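Local structure of amino acid ABC transporter, binding protein (Thermus thermophilus, 3VV5) at residues A[37-43]-A[95-101]. The protein binds the lysine analogue L-thialysine and probably delivers it, and perhaps related amino acids, to an ABC transporter for uptake. Numbering follows the deposited sequence.
Sequences EIRIGTE and RFDFVIA. With SLZ (L-thialysine), chain C.
Asp-97 and Arg-39 grip each other through backbone and side chain: Asp-97 OD2 accepts a hydrogen bond from Arg-39 N at 2.9 Å, on its anti side and 25° out of the carboxylate plane, while Asp-97 N donates to Arg-39 O at 2.8 Å. The second carboxylate oxygen, OD1, lies 3.3 Å from Arg-39 NH2 but well outside the guanidinium plane, a salt bridge of charge alone; Arg-27 makes a separate one with OD2. Parallel pairing follows, with Gly-41 N bonded to Phe-98 O (2.8 Å, N-H...O 168°) and Ile-100 N to Gly-41 O. A chi1 of -159° swings the Thr-42 hydroxyl toward Ile-100 O, to which OG1 donates at 2.7 Å. On one face of the sheet Ile-40 CG2 sits over the Phe-98 ring, 3.9 Å from its centroid, and Ile-38 CD1 meets that ring's edge. On the other, Gly-41 CA lies 3.7 Å from the Phe-96 centroid, with Arg-95 CB over the opposite face. Replacing Phe-96 by an alanine would probably uncover Gly-41 and open a gap toward Leu-87 and Ile-80. Just beyond the paired residues Ala-101 O and, weakly, Glu-43 OE1 accept hydrogen bonds from ligand NZ, Gln-147 holding OE2: parallel strands delivering pocket residues, as in periplasmic solute-binding proteins.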
loop_
_atom_site.group_PDB
_atom_site.type_symbol
_atom_site.label_atom_id
_atom_site.label_comp_id
_atom_site.label_asym_id
_atom_site.label_seq_id
_atom_site.Cartn_x
_atom_site.Cartn_y
_atom_site.Cartn_z
ATOM N N GLU A 37 -5.553 18.481 -15.008
ATOM C CA GLU A 37 -5.183 17.941 -13.682
ATOM C C GLU A 37 -5.837 16.586 -13.402
ATOM O O GLU A 37 -6.960 16.348 -13.804
ATOM C CB GLU A 37 -5.516 18.926 -12.554
ATOM C CG GLU A 37 -6.944 19.499 -12.599
ATOM C CD GLU A 37 -7.765 19.184 -11.361
ATOM O OE1 GLU A 37 -8.944 18.779 -11.536
ATOM O OE2 GLU A 37 -7.248 19.338 -10.224
ATOM N N ILE A 38 -5.111 15.704 -12.709
ATOM C CA ILE A 38 -5.655 14.432 -12.250
ATOM C C ILE A 38 -5.579 14.372 -10.710
ATOM O O ILE A 38 -4.519 14.630 -10.100
ATOM C CB ILE A 38 -4.934 13.227 -12.920
ATOM C CG1 ILE A 38 -5.687 11.913 -12.632
ATOM C CG2 ILE A 38 -3.440 13.142 -12.490
ATOM C CD1 ILE A 38 -5.428 10.831 -13.639
ATOM N N ARG A 39 -6.709 14.043 -10.099
ATOM C CA ARG A 39 -6.797 13.940 -8.648
ATOM C C ARG A 39 -6.480 12.523 -8.225
ATOM O O ARG A 39 -7.143 11.577 -8.662
ATOM C CB ARG A 39 -8.196 14.274 -8.146
ATOM C CG ARG A 39 -8.850 15.556 -8.685
ATOM C CD ARG A 39 -10.190 15.694 -7.965
ATOM N NE ARG A 39 -11.292 16.097 -8.834
ATOM C CZ ARG A 39 -12.148 15.263 -9.437
ATOM N NH1 ARG A 39 -13.113 15.772 -10.189
ATOM N NH2 ARG A 39 -12.051 13.933 -9.311
ATOM N N ILE A 40 -5.496 12.382 -7.341
ATOM C CA ILE A 40 -4.995 11.067 -6.934
ATOM C C ILE A 40 -5.202 10.859 -5.432
ATOM O O ILE A 40 -4.749 11.673 -4.628
ATOM C CB ILE A 40 -3.489 10.931 -7.257
ATOM C CG1 ILE A 40 -3.162 11.505 -8.652
ATOM C CG2 ILE A 40 -3.033 9.459 -7.138
ATOM C CD1 ILE A 40 -1.647 11.448 -8.982
ATOM N N GLY A 41 -5.890 9.783 -5.061
ATOM C CA GLY A 41 -6.152 9.486 -3.639
ATOM C C GLY A 41 -5.047 8.596 -3.101
ATOM O O GLY A 41 -4.605 7.668 -3.783
ATOM N N THR A 42 -4.546 8.920 -1.913
ATOM C CA THR A 42 -3.573 8.052 -1.244
ATOM C C THR A 42 -3.783 8.175 0.274
ATOM O O THR A 42 -4.682 8.882 0.701
ATOM C CB THR A 42 -2.105 8.359 -1.651
ATOM O OG1 THR A 42 -1.303 7.206 -1.378
ATOM C CG2 THR A 42 -1.539 9.534 -0.873
ATOM N N GLU A 43 -2.972 7.490 1.069
ATOM C CA GLU A 43 -3.136 7.535 2.517
ATOM C C GLU A 43 -2.167 8.512 3.173
ATOM O O GLU A 43 -2.602 9.472 3.833
ATOM C CB GLU A 43 -2.975 6.137 3.137
ATOM C CG GLU A 43 -3.213 6.132 4.662
ATOM C CD GLU A 43 -2.436 5.041 5.364
ATOM O OE1 GLU A 43 -1.259 4.848 5.003
ATOM O OE2 GLU A 43 -2.988 4.381 6.274
ATOM N N ARG A 95 -14.467 11.255 -5.752
ATOM C CA ARG A 95 -13.633 12.220 -5.012
ATOM C C ARG A 95 -12.235 12.352 -5.632
ATOM O O ARG A 95 -11.646 13.439 -5.652
ATOM C CB ARG A 95 -13.559 11.833 -3.516
ATOM C CG ARG A 95 -12.582 12.676 -2.663
ATOM C CD ARG A 95 -13.186 13.992 -2.219
ATOM N NE ARG A 95 -12.271 14.872 -1.473
ATOM C CZ ARG A 95 -12.021 14.794 -0.164
ATOM N NH1 ARG A 95 -12.574 13.844 0.573
ATOM N NH2 ARG A 95 -11.196 15.664 0.410
ATOM N N PHE A 96 -11.704 11.246 -6.141
ATOM C CA PHE A 96 -10.439 11.273 -6.877
ATOM C C PHE A 96 -10.629 10.463 -8.155
ATOM O O PHE A 96 -11.583 9.682 -8.264
ATOM C CB PHE A 96 -9.258 10.674 -6.088
ATOM C CG PHE A 96 -9.560 10.286 -4.654
ATOM C CD1 PHE A 96 -9.371 11.187 -3.618
ATOM C CD2 PHE A 96 -9.945 8.985 -4.340
ATOM C CE1 PHE A 96 -9.594 10.812 -2.283
ATOM C CE2 PHE A 96 -10.177 8.609 -3.011
ATOM C CZ PHE A 96 -10.006 9.518 -1.989
ATOM N N ASP A 97 -9.717 10.623 -9.109
ATOM C CA ASP A 97 -9.790 9.892 -10.380
ATOM C C ASP A 97 -9.176 8.501 -10.283
ATOM O O ASP A 97 -9.683 7.533 -10.874
ATOM C CB ASP A 97 -9.110 10.695 -11.491
ATOM C CG ASP A 97 -9.724 12.045 -11.665
ATOM O OD1 ASP A 97 -10.965 12.102 -11.832
ATOM O OD2 ASP A 97 -8.986 13.051 -11.615
ATOM N N PHE A 98 -8.084 8.399 -9.531
ATOM C CA PHE A 98 -7.524 7.100 -9.190
ATOM C C PHE A 98 -6.869 7.104 -7.821
ATOM O O PHE A 98 -6.599 8.163 -7.239
ATOM C CB PHE A 98 -6.595 6.520 -10.280
ATOM C CG PHE A 98 -5.171 7.077 -10.307
ATOM C CD1 PHE A 98 -4.111 6.354 -9.735
ATOM C CD2 PHE A 98 -4.878 8.262 -10.998
ATOM C CE1 PHE A 98 -2.779 6.844 -9.792
ATOM C CE2 PHE A 98 -3.539 8.762 -11.100
ATOM C CZ PHE A 98 -2.494 8.055 -10.491
ATOM N N VAL A 99 -6.614 5.900 -7.339
ATOM C CA VAL A 99 -5.999 5.712 -6.040
ATOM C C VAL A 99 -4.716 4.892 -6.225
ATOM O O VAL A 99 -4.707 3.886 -6.952
ATOM C CB VAL A 99 -6.975 4.984 -5.074
ATOM C CG1 VAL A 99 -6.268 4.522 -3.778
ATOM C CG2 VAL A 99 -8.158 5.878 -4.727
ATOM N N ILE A 100 -3.644 5.328 -5.562
ATOM C CA ILE A 100 -2.416 4.529 -5.438
ATOM C C ILE A 100 -1.987 4.574 -3.998
ATOM O O ILE A 100 -1.477 5.592 -3.519
ATOM C CB ILE A 100 -1.298 4.980 -6.446
ATOM C CG1 ILE A 100 -0.088 4.021 -6.416
ATOM C CG2 ILE A 100 -0.912 6.477 -6.266
ATOM C CD1 ILE A 100 0.889 4.311 -7.578
ATOM N N ALA A 101 -2.243 3.470 -3.293
ATOM C CA ALA A 101 -2.122 3.436 -1.850
ATOM C C ALA A 101 -1.858 2.003 -1.348
ATOM O O ALA A 101 -2.330 1.601 -0.277
ATOM C CB ALA A 101 -3.384 4.013 -1.228
HETATM N N SLZ C . -1.213 -4.061 1.323
HETATM C CA SLZ C . -2.235 -3.478 2.221
HETATM C CB SLZ C . -2.303 -1.937 2.048
HETATM S SG SLZ C . -1.616 -0.843 3.343
HETATM C CD SLZ C . -1.987 0.730 2.486
HETATM C CE SLZ C . -1.736 2.032 3.252
HETATM N NZ SLZ C . -1.453 3.096 2.275
HETATM C C SLZ C . -3.566 -4.033 1.719
HETATM O O SLZ C . -4.508 -4.105 2.524
HETATM O OXT SLZ C . -3.615 -4.379 0.517
#